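Local atomic coordinates of phenolpthiocerol synthesis type-I polyketide synthase ppsA (Mycobacterium bovis, PDB entry 7AKC), a protein that is thought to build the lipid core of phthiocerols and phenolphthiocerols as part of a polyketide synthase complex, represented here by its acyltransferase domain. Residues E161-G173 and I183-V197. Numbering follows the deposited sequence.
Sequences EALIADFPQVTLG and IAGPTEQIDELITRV. With NA (sodium ion), chain B.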
ATOM      1  N   GLU A 161      -5.290  15.366   9.600  1.00 21.19           N
ATOM      2  CA  GLU A 161      -6.749  15.441   9.424  1.00 22.44           C
ATOM      3  C   GLU A 161      -7.229  16.883   9.638  1.00 22.83           C
ATOM      4  O   GLU A 161      -8.064  17.360   8.888  1.00 23.74           O
ATOM      5  CB  GLU A 161      -7.502  14.499  10.356  1.00 22.56           C
ATOM      6  CG  GLU A 161      -7.216  13.036  10.078  1.00 22.01           C
ATOM      7  CD  GLU A 161      -8.008  12.443   8.920  1.00 24.95           C
ATOM      8  OE1 GLU A 161      -8.435  13.187   8.012  1.00 25.35           O
ATOM      9  OE2 GLU A 161      -8.173  11.207   8.913  1.00 28.76           O
ATOM     10  N   ALA A 162      -6.635  17.573  10.585  1.00 24.01           N
ATOM     11  CA  ALA A 162      -7.009  18.942  10.898  1.00 24.58           C
ATOM     12  C   ALA A 162      -6.629  19.850   9.718  1.00 23.64           C
ATOM     13  O   ALA A 162      -7.419  20.692   9.333  1.00 24.81           O
ATOM     14  CB  ALA A 162      -6.313  19.393  12.171  1.00 25.34           C
ATOM     15  N   LEU A 163      -5.424  19.674   9.158  1.00 21.74           N
ATOM     16  CA  LEU A 163      -4.999  20.470   8.006  1.00 22.38           C
ATOM     17  C   LEU A 163      -5.958  20.336   6.789  1.00 23.44           C
ATOM     18  O   LEU A 163      -6.218  21.349   6.089  1.00 24.62           O
ATOM     19  CB  LEU A 163      -3.608  19.947   7.592  1.00 23.40           C
ATOM     20  CG  LEU A 163      -3.091  20.436   6.205  1.00 24.30           C
ATOM     21  CD1 LEU A 163      -2.755  21.956   6.267  1.00 25.72           C
ATOM     22  CD2 LEU A 163      -1.931  19.585   5.754  1.00 24.44           C
ATOM     23  N   ILE A 164      -6.427  19.106   6.543  1.00 22.15           N
ATOM     24  CA  ILE A 164      -7.225  18.876   5.332  1.00 22.44           C
ATOM     25  C   ILE A 164      -8.738  18.841   5.583  1.00 23.49           C
ATOM     26  O   ILE A 164      -9.494  18.574   4.650  1.00 22.58           O
ATOM     27  CB  ILE A 164      -6.763  17.600   4.640  1.00 23.06           C
ATOM     28  CG1 ILE A 164      -7.066  16.348   5.506  1.00 23.89           C
ATOM     29  CG2 ILE A 164      -5.310  17.708   4.214  1.00 24.15           C
ATOM     30  CD1 ILE A 164      -6.646  15.096   4.853  1.00 24.76           C
ATOM     31  N   ALA A 165      -9.180  19.151   6.799  1.00 24.55           N
ATOM     32  CA  ALA A 165     -10.601  19.068   7.138  1.00 24.40           C
ATOM     33  C   ALA A 165     -11.452  20.002   6.261  1.00 24.91           C
ATOM     34  O   ALA A 165     -12.608  19.686   5.995  1.00 26.11           O
ATOM     35  CB  ALA A 165     -10.804  19.386   8.620  1.00 24.36           C
ATOM     36  N   ASP A 166     -10.879  21.142   5.833  1.00 24.24           N
ATOM     37  CA  ASP A 166     -11.646  22.054   4.980  1.00 25.37           C
ATOM     38  C   ASP A 166     -11.401  21.834   3.480  1.00 25.93           C
ATOM     39  O   ASP A 166     -11.825  22.672   2.689  1.00 26.89           O
ATOM     40  CB  ASP A 166     -11.454  23.521   5.373  1.00 28.52           C
ATOM     41  CG  ASP A 166     -10.011  23.948   5.594  1.00 36.12           C
ATOM     42  OD1 ASP A 166      -9.095  23.081   5.469  1.00 34.74           O
ATOM     43  OD2 ASP A 166      -9.787  25.168   5.872  1.00 40.20           O
ATOM     44  N   PHE A 167     -10.766  20.734   3.074  1.00 24.46           N
ATOM     45  CA  PHE A 167     -10.542  20.430   1.653  1.00 24.34           C
ATOM     46  C   PHE A 167     -11.354  19.198   1.378  1.00 25.09           C
ATOM     47  O   PHE A 167     -10.840  18.097   1.580  1.00 23.46           O
ATOM     48  CB  PHE A 167      -9.053  20.155   1.366  1.00 24.99           C
ATOM     49  CG  PHE A 167      -8.211  21.381   1.130  1.00 24.81           C
ATOM     50  CD1 PHE A 167      -7.936  22.269   2.168  1.00 25.17           C
ATOM     51  CD2 PHE A 167      -7.674  21.640  -0.121  1.00 25.34           C
ATOM     52  CE1 PHE A 167      -7.158  23.415   1.944  1.00 26.30           C
ATOM     53  CE2 PHE A 167      -6.905  22.791  -0.350  1.00 26.00           C
ATOM     54  CZ  PHE A 167      -6.634  23.662   0.689  1.00 26.09           C
ATOM     55  N   PRO A 168     -12.634  19.348   0.929  1.00 25.89           N
ATOM     56  CA  PRO A 168     -13.494  18.142   0.744  1.00 26.83           C
ATOM     57  C   PRO A 168     -12.934  17.080  -0.173  1.00 26.14           C
ATOM     58  O   PRO A 168     -13.258  15.901  -0.006  1.00 26.59           O
ATOM     59  CB  PRO A 168     -14.809  18.704   0.154  1.00 28.61           C
ATOM     60  CG  PRO A 168     -14.509  20.160  -0.179  1.00 29.87           C
ATOM     61  CD  PRO A 168     -13.380  20.600   0.680  1.00 27.07           C
ATOM     62  N   GLN A 169     -12.105  17.505  -1.153  1.00 24.83           N
ATOM     63  CA  GLN A 169     -11.559  16.537  -2.111  1.00 22.87           C
ATOM     64  C   GLN A 169     -10.198  15.952  -1.736  1.00 22.61           C
ATOM     65  O   GLN A 169      -9.692  15.089  -2.458  1.00 23.51           O
ATOM     66  CB  GLN A 169     -11.481  17.150  -3.507  1.00 23.91           C
ATOM     67  CG  GLN A 169     -12.804  17.379  -4.173  1.00 28.00           C
ATOM     68  CD  GLN A 169     -12.525  17.978  -5.543  1.00 31.40           C
ATOM     69  OE1 GLN A 169     -12.324  19.210  -5.678  1.00 32.38           O
ATOM     70  NE2 GLN A 169     -12.501  17.130  -6.587  1.00 31.87           N
ATOM     71  N   VAL A 170      -9.616  16.380  -0.599  1.00 21.79           N
ATOM     72  CA  VAL A 170      -8.332  15.849  -0.146  1.00 20.26           C
ATOM     73  C   VAL A 170      -8.564  15.023   1.097  1.00 21.78           C
ATOM     74  O   VAL A 170      -9.143  15.522   2.056  1.00 22.20           O
ATOM     75  CB  VAL A 170      -7.286  16.947   0.147  1.00 18.46           C
ATOM     76  CG1 VAL A 170      -6.008  16.300   0.669  1.00 19.22           C
ATOM     77  CG2 VAL A 170      -7.005  17.762  -1.140  1.00 20.63           C
ATOM     78  N   THR A 171      -8.045  13.782   1.106  1.00 19.51           N
ATOM     79  CA  THR A 171      -8.182  12.933   2.276  1.00 20.04           C
ATOM     80  C   THR A 171      -6.851  12.365   2.697  1.00 21.13           C
ATOM     81  O   THR A 171      -5.862  12.390   1.936  1.00 22.01           O
ATOM     82  CB  THR A 171      -9.267  11.841   1.995  1.00 22.34           C
ATOM     83  OG1 THR A 171      -8.905  11.127   0.812  1.00 24.51           O
ATOM     84  CG2 THR A 171     -10.671  12.456   1.850  1.00 21.98           C
ATOM     85  N   LEU A 172      -6.807  11.819   3.908  1.00 21.21           N
ATOM     86  CA  LEU A 172      -5.636  11.141   4.417  1.00 21.03           C
ATOM     87  C   LEU A 172      -5.597   9.829   3.617  1.00 21.87           C
ATOM     88  O   LEU A 172      -6.575   9.076   3.593  1.00 23.34           O
ATOM     89  CB  LEU A 172      -5.824  10.884   5.915  1.00 21.89           C
ATOM     90  CG  LEU A 172      -4.596  10.375   6.640  1.00 23.21           C
ATOM     91  CD1 LEU A 172      -4.659  10.697   8.163  1.00 22.61           C
ATOM     92  CD2 LEU A 172      -4.440   8.885   6.482  1.00 24.81           C
ATOM     93  N   GLY A 173      -4.534   9.658   2.864  1.00 20.81           N
ATOM     94  CA  GLY A 173      -4.370   8.515   1.975  1.00 19.73           C
ATOM     95  C   GLY A 173      -3.609   7.354   2.600  1.00 20.61           C
ATOM     96  O   GLY A 173      -3.959   6.196   2.343  1.00 21.53           O
ATOM     97  N   ILE A 183      -1.198  12.452   2.133  1.00 21.63           N
ATOM     98  CA  ILE A 183      -2.519  12.950   1.734  1.00 21.06           C
ATOM     99  C   ILE A 183      -2.699  12.716   0.199  1.00 20.58           C
ATOM    100  O   ILE A 183      -1.717  12.610  -0.520  1.00 21.31           O
ATOM    101  CB  ILE A 183      -2.725  14.407   2.065  1.00 21.04           C
ATOM    102  CG1 ILE A 183      -1.638  15.297   1.402  1.00 24.02           C
ATOM    103  CG2 ILE A 183      -2.691  14.563   3.614  1.00 21.28           C
ATOM    104  CD1 ILE A 183      -1.937  16.788   1.560  1.00 24.86           C
ATOM    105  N   ALA A 184      -3.938  12.674  -0.268  1.00 19.90           N
ATOM    106  CA  ALA A 184      -4.221  12.399  -1.660  1.00 20.84           C
ATOM    107  C   ALA A 184      -5.438  13.202  -2.097  1.00 21.68           C
ATOM    108  O   ALA A 184      -6.396  13.339  -1.346  1.00 22.64           O
ATOM    109  CB  ALA A 184      -4.472  10.897  -1.861  1.00 22.40           C
ATOM    110  N   GLY A 185      -5.397  13.662  -3.338  1.00 21.53           N
ATOM    111  CA  GLY A 185      -6.475  14.458  -3.895  1.00 21.79           C
ATOM    112  C   GLY A 185      -6.040  15.147  -5.179  1.00 22.35           C
ATOM    113  O   GLY A 185      -4.979  14.848  -5.738  1.00 22.55           O
ATOM    114  N   PRO A 186      -6.855  16.095  -5.676  1.00 23.66           N
ATOM    115  CA  PRO A 186      -6.491  16.795  -6.917  1.00 22.81           C
ATOM    116  C   PRO A 186      -5.074  17.405  -6.861  1.00 23.92           C
ATOM    117  O   PRO A 186      -4.734  18.025  -5.825  1.00 24.17           O
ATOM    118  CB  PRO A 186      -7.594  17.861  -7.067  1.00 25.32           C
ATOM    119  CG  PRO A 186      -8.774  17.265  -6.327  1.00 25.20           C
ATOM    120  CD  PRO A 186      -8.136  16.575  -5.119  1.00 24.18           C
ATOM    121  N   THR A 187      -4.245  17.208  -7.899  0.50 23.54           N
ATOM    122  CA  THR A 187      -2.849  17.657  -7.848  0.50 23.48           C
ATOM    123  C   THR A 187      -2.672  19.131  -7.432  0.50 23.05           C
ATOM    124  O   THR A 187      -1.817  19.419  -6.597  0.50 23.69           O
ATOM    125  CB  THR A 187      -2.086  17.355  -9.146  0.50 25.37           C
ATOM    126  OG1 THR A 187      -0.716  17.419  -8.849  0.50 26.24           O
ATOM    127  CG2 THR A 187      -2.370  18.348 -10.278  0.50 25.81           C
ATOM    128  N   GLU A 188      -3.523  20.032  -7.936  1.00 22.83           N
ATOM    129  CA  GLU A 188      -3.411  21.443  -7.607  1.00 23.24           C
ATOM    130  C   GLU A 188      -3.727  21.736  -6.145  1.00 23.82           C
ATOM    131  O   GLU A 188      -3.096  22.637  -5.547  1.00 25.96           O
ATOM    132  CB  GLU A 188      -4.257  22.313  -8.551  1.00 25.93           C
ATOM    133  CG  GLU A 188      -5.761  22.101  -8.455  1.00 28.16           C
ATOM    134  CD  GLU A 188      -6.334  20.921  -9.224  1.00 33.16           C
ATOM    135  OE1 GLU A 188      -5.549  20.103  -9.764  1.00 31.06           O
ATOM    136  OE2 GLU A 188      -7.580  20.796  -9.247  1.00 36.49           O
ATOM    137  N   GLN A 189      -4.640  20.912  -5.539  1.00 21.64           N
ATOM    138  CA  GLN A 189      -4.945  21.051  -4.110  1.00 22.61           C
ATOM    139  C   GLN A 189      -3.796  20.510  -3.255  1.00 21.12           C
ATOM    140  O   GLN A 189      -3.467  21.094  -2.234  1.00 23.13           O
ATOM    141  CB  GLN A 189      -6.289  20.424  -3.790  1.00 22.05           C
ATOM    142  CG  GLN A 189      -7.415  21.076  -4.601  1.00 22.30           C
ATOM    143  CD  GLN A 189      -8.762  20.486  -4.285  1.00 25.05           C
ATOM    144  OE1 GLN A 189      -8.961  19.866  -3.229  1.00 25.29           O
ATOM    145  NE2 GLN A 189      -9.726  20.690  -5.175  1.00 26.93           N
ATOM    146  N   ILE A 190      -3.179  19.408  -3.692  1.00 21.10           N
ATOM    147  CA  ILE A 190      -1.995  18.839  -3.039  1.00 21.59           C
ATOM    148  C   ILE A 190      -0.854  19.865  -3.035  1.00 22.68           C
ATOM    149  O   ILE A 190      -0.258  20.110  -1.989  1.00 24.10           O
ATOM    150  CB  ILE A 190      -1.585  17.527  -3.725  1.00 22.53           C
ATOM    151  CG1 ILE A 190      -2.660  16.414  -3.480  1.00 22.66           C
ATOM    152  CG2 ILE A 190      -0.166  17.086  -3.278  1.00 24.06           C
ATOM    153  CD1 ILE A 190      -3.011  16.071  -1.992  1.00 23.81           C
ATOM    154  N   ASP A 191      -0.669  20.597  -4.158  1.00 23.03           N
ATOM    155  CA  ASP A 191       0.343  21.615  -4.239  1.00 23.77           C
ATOM    156  C   ASP A 191       0.052  22.737  -3.230  1.00 24.38           C
ATOM    157  O   ASP A 191       0.975  23.203  -2.561  1.00 26.76           O
ATOM    158  CB  ASP A 191       0.434  22.143  -5.669  1.00 27.22           C
ATOM    159  CG  ASP A 191       1.209  21.198  -6.583  1.00 35.01           C
ATOM    160  OD1 ASP A 191       1.866  20.243  -6.055  1.00 35.40           O
ATOM    161  OD2 ASP A 191       1.124  21.364  -7.821  1.00 40.34           O
ATOM    162  N   GLU A 192      -1.223  23.154  -3.116  1.00 23.16           N
ATOM    163  CA  GLU A 192      -1.563  24.250  -2.190  1.00 24.31           C
ATOM    164  C   GLU A 192      -1.274  23.810  -0.751  1.00 23.90           C
ATOM    165  O   GLU A 192      -0.793  24.598   0.070  1.00 25.15           O
ATOM    166  CB  GLU A 192      -3.025  24.713  -2.332  1.00 27.66           C
ATOM    167  CG  GLU A 192      -3.327  25.808  -1.310  1.00 37.07           C
ATOM    168  CD  GLU A 192      -4.661  26.521  -1.290  1.00 40.40           C
ATOM    169  OE1 GLU A 192      -5.510  26.230  -2.159  1.00 34.73           O
ATOM    170  OE2 GLU A 192      -4.834  27.409  -0.418  1.00 43.34           O
ATOM    171  N   LEU A 193      -1.574  22.537  -0.453  1.00 22.22           N
ATOM    172  CA  LEU A 193      -1.372  22.018   0.912  1.00 21.97           C
ATOM    173  C   LEU A 193       0.120  21.888   1.247  1.00 23.97           C
ATOM    174  O   LEU A 193       0.515  22.143   2.383  1.00 26.40           O
ATOM    175  CB  LEU A 193      -2.113  20.692   1.100  1.00 21.19           C
ATOM    176  CG  LEU A 193      -3.601  20.937   1.202  1.00 21.76           C
ATOM    177  CD1 LEU A 193      -4.375  19.646   0.911  1.00 22.23           C
ATOM    178  CD2 LEU A 193      -3.902  21.494   2.598  1.00 21.67           C
ATOM    179  N   ILE A 194       0.952  21.513   0.263  1.00 24.24           N
ATOM    180  CA  ILE A 194       2.417  21.448   0.458  1.00 25.03           C
ATOM    181  C   ILE A 194       2.955  22.832   0.847  1.00 26.55           C
ATOM    182  O   ILE A 194       3.765  22.957   1.761  1.00 28.12           O
ATOM    183  CB  ILE A 194       3.063  20.897  -0.844  1.00 24.56           C
ATOM    184  CG1 ILE A 194       2.756  19.381  -0.966  1.00 25.87           C
ATOM    185  CG2 ILE A 194       4.537  21.174  -0.927  1.00 26.22           C
ATOM    186  CD1 ILE A 194       3.186  18.827  -2.268  1.00 26.54           C
ATOM    187  N   THR A 195       2.456  23.882   0.163  1.00 26.89           N
ATOM    188  CA  THR A 195       2.819  25.261   0.445  1.00 27.43           C
ATOM    189  C   THR A 195       2.380  25.651   1.865  1.00 29.17           C
ATOM    190  O   THR A 195       3.159  26.277   2.594  1.00 30.11           O
ATOM    191  CB  THR A 195       2.166  26.204  -0.576  1.00 28.95           C
ATOM    192  OG1 THR A 195       2.675  25.879  -1.875  1.00 29.19           O
ATOM    193  CG2 THR A 195       2.491  27.724  -0.272  1.00 30.12           C
ATOM    194  N   ARG A 196       1.132  25.285   2.261  1.00 27.79           N
ATOM    195  CA  ARG A 196       0.659  25.639   3.599  1.00 28.45           C
ATOM    196  C   ARG A 196       1.501  24.940   4.674  1.00 29.22           C
ATOM    197  O   ARG A 196       1.853  25.547   5.686  1.00 29.77           O
ATOM    198  CB  ARG A 196      -0.828  25.234   3.755  1.00 29.55           C
ATOM    199  CG  ARG A 196      -1.789  26.093   2.910  1.00 33.65           C
ATOM    200  CD  ARG A 196      -3.242  25.764   3.236  1.00 36.52           C
ATOM    201  NE  ARG A 196      -4.181  26.650   2.551  1.00 38.70           N
ATOM    202  CZ  ARG A 196      -5.454  26.818   2.909  1.00 42.87           C
ATOM    203  NH1 ARG A 196      -5.946  26.178   3.965  1.00 42.04           N
ATOM    204  NH2 ARG A 196      -6.230  27.671   2.247  1.00 43.45           N
ATOM    205  N   VAL A 197       1.874  23.667   4.429  1.00 28.85           N
ATOM    206  CA  VAL A 197       2.648  22.905   5.424  1.00 28.76           C
ATOM    207  C   VAL A 197       4.029  23.574   5.550  1.00 30.80           C
ATOM    208  O   VAL A 197       4.432  23.900   6.652  1.00 32.26           O
ATOM    209  CB  VAL A 197       2.762  21.427   5.044  1.00 28.55           C
ATOM    210  CG1 VAL A 197       3.739  20.677   5.970  1.00 28.96           C
ATOM    211  CG2 VAL A 197       1.383  20.761   5.085  1.00 26.59           C
TER
HETATM  212 NA    NA B1001     -10.517  16.642   3.422  1.00 22.08          NA
HETATM  213  O   HOH W   1     -12.590  17.301   4.359  1.00 32.23           O
HETATM  214  O   HOH W   2     -12.494  15.272   2.869  1.00 47.06           O
HETATM  215  O   HOH W   3     -11.181  20.233  -1.781  1.00 23.35           O
HETATM  216  O   HOH W   4     -10.518  15.063   5.152  1.00 23.82           O
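Leu163 meets helix 187-199 with its branched end. Its CG is anti to the backbone N (chi1 167°), which brings CD2 to 3.6 Å from Val197 CG2, while CG and CD1 rest against Leu193 CD2. Ile164 follows with CG2, which touches Leu193 CD1 and Ile183 CG2. Leu193 CD2 sits over one face of the Phe167 ring in a CH-pi contact, 4.0 Å from the centroid. At the ring edge, Phe167 CE1 comes 3.6 Å from Arg196 NH1 and lies over the guanidinium face, the two planes 89° apart. Glu192 OE2 forms a salt bridge with Arg196 NH2, and its hydrogen bonds to NE and NH2 are bent and weak. The amide of Gln169 lies against Pro186 CG. Its OE1 accepts a hydrogen bond from Gln189 NE2 at 3.0 Å, with the donor well above the carbonyl plane. A water links Gln169 N to Gln189 OE1. Val170 CG1 packs on Leu193 CD1 at 3.7 Å and on Ile190 CD1, and CG2 lies near Gln189 OE1. Two successive type I turns, Ile164 to Phe167 and Phe167 to Val170, direct the carbonyl oxygens of these three residues to a sodium ion, which three waters also bind. Side chains of the same three residues touch the second segment. Thr171 then forms a hydrogen-bonded antiparallel pair with Ala184 in the hairpin of strands 171-177 and 180-184. The hydrogen bonds are Thr171 N to Ala184 O, 3.0 Å, and Ala184 N to Thr171 O, 2.9 Å. The chemistry thus divides: neutral oxygens surround the cation, Leu163, Phe167, Val170 and Leu193 form an apolar core, and backbone and glutamine hydrogen bonds also join the segments.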